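Local coordinates for uncharacterized protein (Legionella longbeachae NSW150, PDB 4JZA) that probably removes the 3-phosphate from phosphatidylinositol 3-phosphate, as a bacterial phosphoinositide phosphatase thought to act in pathogen-host lipid metabolism, at residues Glu197-Ala202 and Leu281-Lys286; Cys205-Gly210 and Ser260-Glu265. All coordinates share one frame; numbering follows the deposited sequence.

Contact 1 of 2, residues Glu197-Ala202 and Leu281-Lys286; sequences EEYQHA and LTQFKK
Two first torsions turn the rings of Y199 and F284 toward each other. In Y199, chi1 of 73° sets the ring between its own backbone N and carbonyl carbon. In F284, chi1 of -167° swings CG to the far side from the backbone N, and this extends the ring across to Y199 and Q200. The result is a helix-helix packing contact in the helical region that carries the phosphoinositide phosphatase insertion domain. It joins the first turn of helix 198-206 to helix 274-288. The short segment axes stay 11.5 Å apart, and aromatic side chains bridge the gap.

The two rings form a T-shaped pair. The edge of Y199 points at the face of F284, with planes at 75° and centroids 5.9 Å apart. The side chains run past each other in opposite directions. Y199 therefore also meets the root of the phenylalanine side chain: F284 CB lies near the plane of the tyrosine ring, at its edge, 4.0 Å from Y199 CE2.

Q200 lies alongside the F284 ring, its extended chain running the other way. Q200 CG is 3.6 Å from F284 CD1. The amide group, with OE1, also lies beside CD1 and CE1, its plane steep against the ring. On the tyrosine side, Q200 CG covers one face of the Y199 ring near its rim.

F284 has two further edge-to-face partners, Y203 and F221. Y199 packs on M266 and L270 of helix 261-270, which places the contact in a largely apolar interior. Toward the outer side, Q283 comes near E197 and the tyrosine hydroxyl. E197 is the N-cap residue of helix 198-206, and its carboxylate oxygen OE1 lies in the plane of the Y199 ring, at the edge.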
ATOM      1  N   GLU A 197       6.738 -19.944 -16.696  1.00 57.76           N
ATOM      2  CA  GLU A 197       7.205 -20.637 -15.503  1.00 62.64           C
ATOM      3  C   GLU A 197       8.547 -20.092 -15.000  1.00 61.13           C
ATOM      4  O   GLU A 197       9.305 -19.487 -15.749  1.00 65.42           O
ATOM      5  CB  GLU A 197       7.349 -22.119 -15.794  1.00 73.06           C
ATOM      6  CG  GLU A 197       6.035 -22.863 -15.983  1.00 76.86           C
ATOM      7  CD  GLU A 197       6.236 -24.368 -16.104  1.00 86.40           C
ATOM      8  OE1 GLU A 197       6.905 -24.980 -15.223  1.00 87.26           O
ATOM      9  OE2 GLU A 197       5.745 -24.947 -17.097  1.00 93.19           O
ATOM     10  N   GLU A 198       8.871 -20.342 -13.742  1.00 62.48           N
ATOM     11  CA  GLU A 198      10.013 -19.668 -13.137  1.00 63.81           C
ATOM     12  C   GLU A 198      11.269 -19.869 -13.966  1.00 61.53           C
ATOM     13  O   GLU A 198      11.996 -18.913 -14.174  1.00 66.46           O
ATOM     14  CB  GLU A 198      10.245 -20.067 -11.649  1.00 66.19           C
ATOM     15  CG  GLU A 198      11.313 -19.219 -10.919  1.00 69.58           C
ATOM     16  CD  GLU A 198      11.574 -19.599  -9.430  1.00 71.34           C
ATOM     17  OE1 GLU A 198      12.668 -19.238  -8.879  1.00 66.53           O
ATOM     18  OE2 GLU A 198      10.705 -20.249  -8.799  1.00 60.33           O
ATOM     19  N   TYR A 199      11.556 -21.084 -14.428  1.00 62.20           N
ATOM     20  CA  TYR A 199      12.856 -21.319 -15.126  1.00 61.86           C
ATOM     21  C   TYR A 199      12.914 -20.572 -16.461  1.00 57.32           C
ATOM     22  O   TYR A 199      13.970 -20.128 -16.919  1.00 55.39           O
ATOM     23  CB  TYR A 199      13.180 -22.825 -15.300  1.00 61.09           C
ATOM     24  CG  TYR A 199      12.341 -23.501 -16.334  1.00 61.76           C
ATOM     25  CD1 TYR A 199      11.040 -23.827 -16.059  1.00 61.72           C
ATOM     26  CD2 TYR A 199      12.844 -23.803 -17.617  1.00 63.73           C
ATOM     27  CE1 TYR A 199      10.229 -24.441 -17.007  1.00 66.54           C
ATOM     28  CE2 TYR A 199      12.042 -24.431 -18.566  1.00 63.40           C
ATOM     29  CZ  TYR A 199      10.720 -24.756 -18.244  1.00 66.21           C
ATOM     30  OH  TYR A 199       9.820 -25.366 -19.102  1.00 66.50           O
ATOM     31  N   GLN A 200      11.763 -20.409 -17.073  1.00 57.33           N
ATOM     32  CA  GLN A 200      11.720 -19.768 -18.369  1.00 61.46           C
ATOM     33  C   GLN A 200      11.883 -18.281 -18.163  1.00 59.50           C
ATOM     34  O   GLN A 200      12.559 -17.624 -18.940  1.00 60.31           O
ATOM     35  CB  GLN A 200      10.408 -20.084 -19.100  1.00 64.58           C
ATOM     36  CG  GLN A 200      10.178 -21.566 -19.417  1.00 65.49           C
ATOM     37  CD  GLN A 200       8.808 -21.813 -20.047  1.00 67.28           C
ATOM     38  OE1 GLN A 200       8.608 -21.567 -21.212  1.00 75.03           O
ATOM     39  NE2 GLN A 200       7.873 -22.266 -19.270  1.00 70.84           N
ATOM     40  N   HIS A 201      11.260 -17.758 -17.107  1.00 59.03           N
ATOM     41  CA  HIS A 201      11.435 -16.354 -16.699  1.00 54.46           C
ATOM     42  C   HIS A 201      12.914 -16.065 -16.464  1.00 52.92           C
ATOM     43  O   HIS A 201      13.406 -15.001 -16.885  1.00 51.66           O
ATOM     44  CB  HIS A 201      10.642 -16.045 -15.413  1.00 54.83           C
ATOM     45  CG  HIS A 201      10.265 -14.596 -15.240  1.00 54.19           C
ATOM     46  ND1 HIS A 201       9.264 -13.990 -15.969  1.00 55.32           N
ATOM     47  CD2 HIS A 201      10.725 -13.647 -14.395  1.00 52.10           C
ATOM     48  CE1 HIS A 201       9.119 -12.735 -15.579  1.00 51.32           C
ATOM     49  NE2 HIS A 201      10.006 -12.498 -14.636  1.00 50.77           N
ATOM     50  N   ALA A 202      13.627 -16.988 -15.821  1.00 47.45           N
ATOM     51  CA  ALA A 202      15.034 -16.757 -15.621  1.00 52.59           C
ATOM     52  C   ALA A 202      15.781 -16.723 -16.967  1.00 58.48           C
ATOM     53  O   ALA A 202      16.718 -15.901 -17.152  1.00 57.93           O
ATOM     54  CB  ALA A 202      15.640 -17.799 -14.714  1.00 55.76           C
ATOM     55  N   LEU A 281      12.990 -29.297 -19.998  1.00 79.47           N
ATOM     56  CA  LEU A 281      13.835 -28.902 -21.103  1.00 78.75           C
ATOM     57  C   LEU A 281      13.143 -29.130 -22.453  1.00 82.39           C
ATOM     58  O   LEU A 281      13.088 -28.203 -23.259  1.00 79.55           O
ATOM     59  CB  LEU A 281      15.198 -29.622 -21.040  1.00 76.51           C
ATOM     60  CG  LEU A 281      16.101 -29.191 -19.892  1.00 75.37           C
ATOM     61  CD1 LEU A 281      17.397 -29.990 -19.937  1.00 79.73           C
ATOM     62  CD2 LEU A 281      16.401 -27.698 -19.970  1.00 78.22           C
ATOM     63  N   THR A 282      12.628 -30.337 -22.715  1.00 86.65           N
ATOM     64  CA  THR A 282      12.084 -30.613 -24.060  1.00 93.62           C
ATOM     65  C   THR A 282      10.734 -29.895 -24.238  1.00 85.29           C
ATOM     66  O   THR A 282      10.283 -29.643 -25.343  1.00 87.35           O
ATOM     67  CB  THR A 282      12.059 -32.132 -24.458  1.00 96.09           C
ATOM     68  OG1 THR A 282      11.341 -32.887 -23.477  1.00 83.81           O
ATOM     69  CG2 THR A 282      13.551 -32.718 -24.690  1.00 91.04           C
ATOM     70  N   GLN A 283      10.146 -29.506 -23.126  1.00 80.79           N
ATOM     71  CA  GLN A 283       8.953 -28.670 -23.120  1.00 77.18           C
ATOM     72  C   GLN A 283       9.215 -27.177 -23.413  1.00 72.04           C
ATOM     73  O   GLN A 283       8.337 -26.482 -23.923  1.00 66.30           O
ATOM     74  CB  GLN A 283       8.344 -28.826 -21.748  1.00 85.24           C
ATOM     75  CG  GLN A 283       7.099 -28.027 -21.455  1.00 90.01           C
ATOM     76  CD  GLN A 283       6.796 -28.116 -19.980  1.00 96.67           C
ATOM     77  OE1 GLN A 283       7.016 -27.151 -19.229  1.00 95.47           O
ATOM     78  NE2 GLN A 283       6.403 -29.321 -19.529  1.00 90.72           N
ATOM     79  N   PHE A 284      10.417 -26.690 -23.093  1.00 70.46           N
ATOM     80  CA  PHE A 284      10.841 -25.326 -23.450  1.00 68.86           C
ATOM     81  C   PHE A 284      11.225 -25.237 -24.939  1.00 66.46           C
ATOM     82  O   PHE A 284      10.798 -24.300 -25.623  1.00 62.23           O
ATOM     83  CB  PHE A 284      11.990 -24.829 -22.532  1.00 72.78           C
ATOM     84  CG  PHE A 284      12.267 -23.337 -22.626  1.00 74.40           C
ATOM     85  CD1 PHE A 284      11.226 -22.405 -22.734  1.00 71.17           C
ATOM     86  CD2 PHE A 284      13.566 -22.862 -22.569  1.00 77.88           C
ATOM     87  CE1 PHE A 284      11.470 -21.046 -22.817  1.00 68.03           C
ATOM     88  CE2 PHE A 284      13.818 -21.494 -22.643  1.00 80.96           C
ATOM     89  CZ  PHE A 284      12.770 -20.584 -22.772  1.00 75.06           C
ATOM     90  N   LYS A 285      11.983 -26.226 -25.442  1.00 68.29           N
ATOM     91  CA  LYS A 285      12.290 -26.379 -26.895  1.00 72.26           C
ATOM     92  C   LYS A 285      11.019 -26.258 -27.705  1.00 69.88           C
ATOM     93  O   LYS A 285      10.973 -25.534 -28.698  1.00 66.44           O
ATOM     94  CB  LYS A 285      12.957 -27.745 -27.199  1.00 78.05           C
ATOM     95  CG  LYS A 285      13.474 -27.963 -28.630  1.00 81.10           C
ATOM     96  CD  LYS A 285      13.360 -29.439 -29.032  1.00 89.53           C
ATOM     97  CE  LYS A 285      14.257 -29.891 -30.205  1.00 92.44           C
ATOM     98  NZ  LYS A 285      15.605 -29.256 -30.261  1.00 91.41           N
ATOM     99  N   LYS A 286       9.990 -26.969 -27.248  1.00 68.81           N
ATOM    100  CA  LYS A 286       8.697 -26.976 -27.898  1.00 73.71           C
ATOM    101  C   LYS A 286       8.019 -25.619 -27.765  1.00 71.38           C
ATOM    102  O   LYS A 286       7.409 -25.143 -28.710  1.00 71.11           O
ATOM    103  CB  LYS A 286       7.816 -28.076 -27.312  1.00 83.42           C
ATOM    104  CG  LYS A 286       6.912 -28.774 -28.315  1.00 99.18           C
ATOM    105  CD  LYS A 286       5.488 -28.210 -28.342  1.00108.88           C
ATOM    106  CE  LYS A 286       4.666 -28.603 -27.115  1.00113.75           C
ATOM    107  NZ  LYS A 286       4.341 -30.058 -27.070  1.00116.02           N
TER

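Contact 2 of 2, residues Cys205-Gly210 and Ser260-Glu265; sequences CNLDQG and SVHQRE
L207 lays its methyl CD1 over the imidazole of H262, 3.7 Å from the ring centroid and almost exactly on the ring normal. This CH-pi contact belongs to a loop-on-helix packing inside the helical insertion domain. The chain leaving helix 198-206 lies against the first turn of helix 261-270.

L207 starts out pointing away from the helix, but its end returns to it. A chi1 of 55° tucks the H262 ring back over its own main chain and turns ND1 to the loop. The amide N of D208 donates to H262 ND1 over 3.1 Å, with a nearly straight N-H...N angle of 169°. The donor is well out of the imidazole plane. NE2, on the other side of the ring, is hydrogen-bonded to D220 OD2. ND1 accepts, so the pattern is consistent with a proton on NE2. Two polar partners thus fix the rotation of a buried ring, and Y203 adds an edge-to-face aromatic contact.

N206 covers the base of the histidine. N206 CB is 3.8 Å from H262 CA, and V261 CG1 comes to 4.1 Å from N206 CB. The amide of N206 crosses the aliphatic part of E265, with ND2 3.8 Å from E265 CB. The polar ends are engaged elsewhere: N206 ND2 bonds to A202 O, and E265 OE1 forms a salt bridge with R268.

Beyond L207, an Asx turn is closed by a weak hydrogen bond from G210 N to D208 OD1. At the rim of the imidazole, D208 CB lies in the ring plane, 3.8 Å from H262 CE1.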
ATOM      1  N   CYS A 205      15.058 -13.293 -18.780  1.00 58.86           N
ATOM      2  CA  CYS A 205      15.478 -12.104 -18.003  1.00 60.12           C
ATOM      3  C   CYS A 205      16.984 -12.056 -17.812  1.00 59.80           C
ATOM      4  O   CYS A 205      17.520 -11.003 -17.542  1.00 62.81           O
ATOM      5  CB  CYS A 205      14.743 -11.986 -16.644  1.00 54.73           C
ATOM      6  SG  CYS A 205      12.973 -11.629 -16.826  0.88 51.42           S
ATOM      7  N   ASN A 206      17.674 -13.179 -17.982  1.00 62.32           N
ATOM      8  CA  ASN A 206      19.144 -13.185 -17.859  1.00 61.30           C
ATOM      9  C   ASN A 206      19.891 -13.332 -19.167  1.00 58.71           C
ATOM     10  O   ASN A 206      21.122 -13.330 -19.185  1.00 57.46           O
ATOM     11  CB  ASN A 206      19.565 -14.265 -16.897  1.00 61.01           C
ATOM     12  CG  ASN A 206      19.096 -13.964 -15.497  1.00 63.74           C
ATOM     13  OD1 ASN A 206      19.663 -13.118 -14.835  1.00 59.94           O
ATOM     14  ND2 ASN A 206      18.026 -14.616 -15.067  1.00 63.33           N
ATOM     15  N   LEU A 207      19.142 -13.401 -20.262  1.00 57.69           N
ATOM     16  CA  LEU A 207      19.716 -13.615 -21.576  1.00 59.50           C
ATOM     17  C   LEU A 207      20.844 -12.635 -21.839  1.00 61.61           C
ATOM     18  O   LEU A 207      20.658 -11.414 -21.759  1.00 55.00           O
ATOM     19  CB  LEU A 207      18.644 -13.424 -22.652  1.00 62.74           C
ATOM     20  CG  LEU A 207      18.956 -13.930 -24.054  1.00 61.45           C
ATOM     21  CD1 LEU A 207      18.999 -15.453 -24.059  1.00 62.91           C
ATOM     22  CD2 LEU A 207      17.918 -13.387 -25.025  1.00 60.18           C
ATOM     23  N   ASP A 208      22.003 -13.195 -22.157  1.00 67.64           N
ATOM     24  CA  ASP A 208      23.185 -12.460 -22.585  1.00 71.61           C
ATOM     25  C   ASP A 208      22.965 -11.568 -23.834  1.00 74.36           C
ATOM     26  O   ASP A 208      22.289 -11.969 -24.767  1.00 71.54           O
ATOM     27  CB  ASP A 208      24.277 -13.473 -22.874  1.00 72.53           C
ATOM     28  CG  ASP A 208      25.556 -12.833 -23.257  1.00 77.72           C
ATOM     29  OD1 ASP A 208      25.808 -11.676 -22.899  1.00 89.59           O
ATOM     30  OD2 ASP A 208      26.338 -13.471 -23.939  1.00 81.50           O
ATOM     31  N   GLN A 209      23.532 -10.354 -23.829  1.00 82.33           N
ATOM     32  CA  GLN A 209      23.335  -9.376 -24.917  1.00 81.89           C
ATOM     33  C   GLN A 209      24.107  -9.769 -26.198  1.00 76.97           C
ATOM     34  O   GLN A 209      23.995  -9.100 -27.239  1.00 73.50           O
ATOM     35  CB  GLN A 209      23.663  -7.927 -24.451  1.00 87.69           C
ATOM     36  CG  GLN A 209      22.457  -6.962 -24.359  1.00 92.60           C
ATOM     37  CD  GLN A 209      21.935  -6.693 -22.934  1.00 94.89           C
ATOM     38  OE1 GLN A 209      21.802  -5.530 -22.521  1.00 93.89           O
ATOM     39  NE2 GLN A 209      21.616  -7.757 -22.194  1.00 87.89           N
ATOM     40  N   GLY A 210      24.874 -10.856 -26.135  1.00 68.36           N
ATOM     41  CA  GLY A 210      25.395 -11.466 -27.364  1.00 69.32           C
ATOM     42  C   GLY A 210      24.338 -12.162 -28.224  1.00 65.75           C
ATOM     43  O   GLY A 210      24.566 -12.423 -29.407  1.00 66.85           O
ATOM     44  N   SER A 260      26.511 -19.918 -19.927  1.00 82.25           N
ATOM     45  CA  SER A 260      26.224 -18.499 -19.994  1.00 90.12           C
ATOM     46  C   SER A 260      25.231 -18.116 -18.877  1.00 91.55           C
ATOM     47  O   SER A 260      24.544 -18.975 -18.296  1.00 85.84           O
ATOM     48  CB  SER A 260      25.684 -18.109 -21.366  1.00 94.74           C
ATOM     49  OG  SER A 260      24.416 -18.697 -21.585  1.00 98.83           O
ATOM     50  N   VAL A 261      25.179 -16.824 -18.582  1.00 84.64           N
ATOM     51  CA  VAL A 261      24.427 -16.343 -17.451  1.00 83.67           C
ATOM     52  C   VAL A 261      23.045 -17.012 -17.419  1.00 78.70           C
ATOM     53  O   VAL A 261      22.663 -17.656 -16.449  1.00 77.86           O
ATOM     54  CB  VAL A 261      24.280 -14.804 -17.509  1.00 94.90           C
ATOM     55  CG1 VAL A 261      23.597 -14.297 -16.248  1.00 91.66           C
ATOM     56  CG2 VAL A 261      25.639 -14.114 -17.685  1.00101.08           C
ATOM     57  N   HIS A 262      22.308 -16.867 -18.507  1.00 74.92           N
ATOM     58  CA  HIS A 262      20.923 -17.366 -18.607  1.00 70.11           C
ATOM     59  C   HIS A 262      20.754 -18.893 -18.514  1.00 70.30           C
ATOM     60  O   HIS A 262      19.820 -19.381 -17.883  1.00 73.94           O
ATOM     61  CB  HIS A 262      20.229 -16.834 -19.890  1.00 69.48           C
ATOM     62  CG  HIS A 262      20.972 -17.115 -21.167  1.00 69.89           C
ATOM     63  ND1 HIS A 262      21.949 -16.281 -21.655  1.00 70.84           N
ATOM     64  CD2 HIS A 262      20.877 -18.129 -22.055  1.00 70.25           C
ATOM     65  CE1 HIS A 262      22.434 -16.772 -22.778  1.00 69.72           C
ATOM     66  NE2 HIS A 262      21.801 -17.893 -23.043  1.00 68.45           N
ATOM     67  N   GLN A 263      21.637 -19.650 -19.151  1.00 71.45           N
ATOM     68  CA  GLN A 263      21.590 -21.105 -19.011  1.00 71.21           C
ATOM     69  C   GLN A 263      21.837 -21.447 -17.551  1.00 69.00           C
ATOM     70  O   GLN A 263      21.195 -22.339 -16.996  1.00 65.68           O
ATOM     71  CB  GLN A 263      22.615 -21.791 -19.927  1.00 72.57           C
ATOM     72  CG  GLN A 263      22.209 -21.800 -21.402  1.00 72.99           C
ATOM     73  CD  GLN A 263      23.408 -21.794 -22.321  1.00 75.96           C
ATOM     74  OE1 GLN A 263      24.204 -20.869 -22.289  1.00 98.01           O
ATOM     75  NE2 GLN A 263      23.554 -22.801 -23.115  1.00 76.27           N
ATOM     76  N   ARG A 264      22.748 -20.695 -16.932  1.00 72.31           N
ATOM     77  CA  ARG A 264      23.106 -20.894 -15.531  1.00 76.17           C
ATOM     78  C   ARG A 264      21.876 -20.716 -14.612  1.00 71.10           C
ATOM     79  O   ARG A 264      21.560 -21.577 -13.791  1.00 68.45           O
ATOM     80  CB  ARG A 264      24.277 -19.944 -15.112  1.00 83.95           C
ATOM     81  CG  ARG A 264      25.040 -20.408 -13.868  1.00 85.98           C
ATOM     82  CD  ARG A 264      26.154 -19.549 -13.302  1.00 89.22           C
ATOM     83  NE  ARG A 264      26.945 -18.855 -14.316  1.00 95.01           N
ATOM     84  CZ  ARG A 264      27.120 -17.531 -14.355  1.00 97.53           C
ATOM     85  NH1 ARG A 264      26.566 -16.738 -13.423  1.00 96.26           N
ATOM     86  NH2 ARG A 264      27.855 -16.990 -15.331  1.00 92.16           N
ATOM     87  N   GLU A 265      21.185 -19.595 -14.753  1.00 65.14           N
ATOM     88  CA  GLU A 265      20.088 -19.292 -13.844  1.00 66.21           C
ATOM     89  C   GLU A 265      18.896 -20.225 -14.088  1.00 65.59           C
ATOM     90  O   GLU A 265      18.173 -20.551 -13.168  1.00 63.92           O
ATOM     91  CB  GLU A 265      19.698 -17.793 -13.942  1.00 68.15           C
ATOM     92  CG  GLU A 265      20.773 -16.822 -13.430  1.00 67.56           C
ATOM     93  CD  GLU A 265      21.367 -17.230 -12.073  1.00 66.82           C
ATOM     94  OE1 GLU A 265      20.607 -17.516 -11.123  1.00 64.28           O
ATOM     95  OE2 GLU A 265      22.609 -17.286 -11.955  1.00 67.62           O
TER

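How the contacts relate
Following the chain from the N terminus, past the first strands of the main sheet, helix 198-206 is the first element to serve a contact, and it serves both. Its beginning takes part in contact 1, and its end, with the loop that follows, in contact 2. The chain then passes through several helices, among them 214-234, and reaches helix 261-270, where contact 2 closes the inner loop. The next helix, 274-288, returns to the start of helix 198-206 and closes the outer loop, so contact 2 is nested within contact 1. The centres are about 13 Å apart. The two meet where A202 CB packs on E265 O at 4.0 Å. Together they tie the consecutive helices 261-270 and 274-288 to helix 198-206.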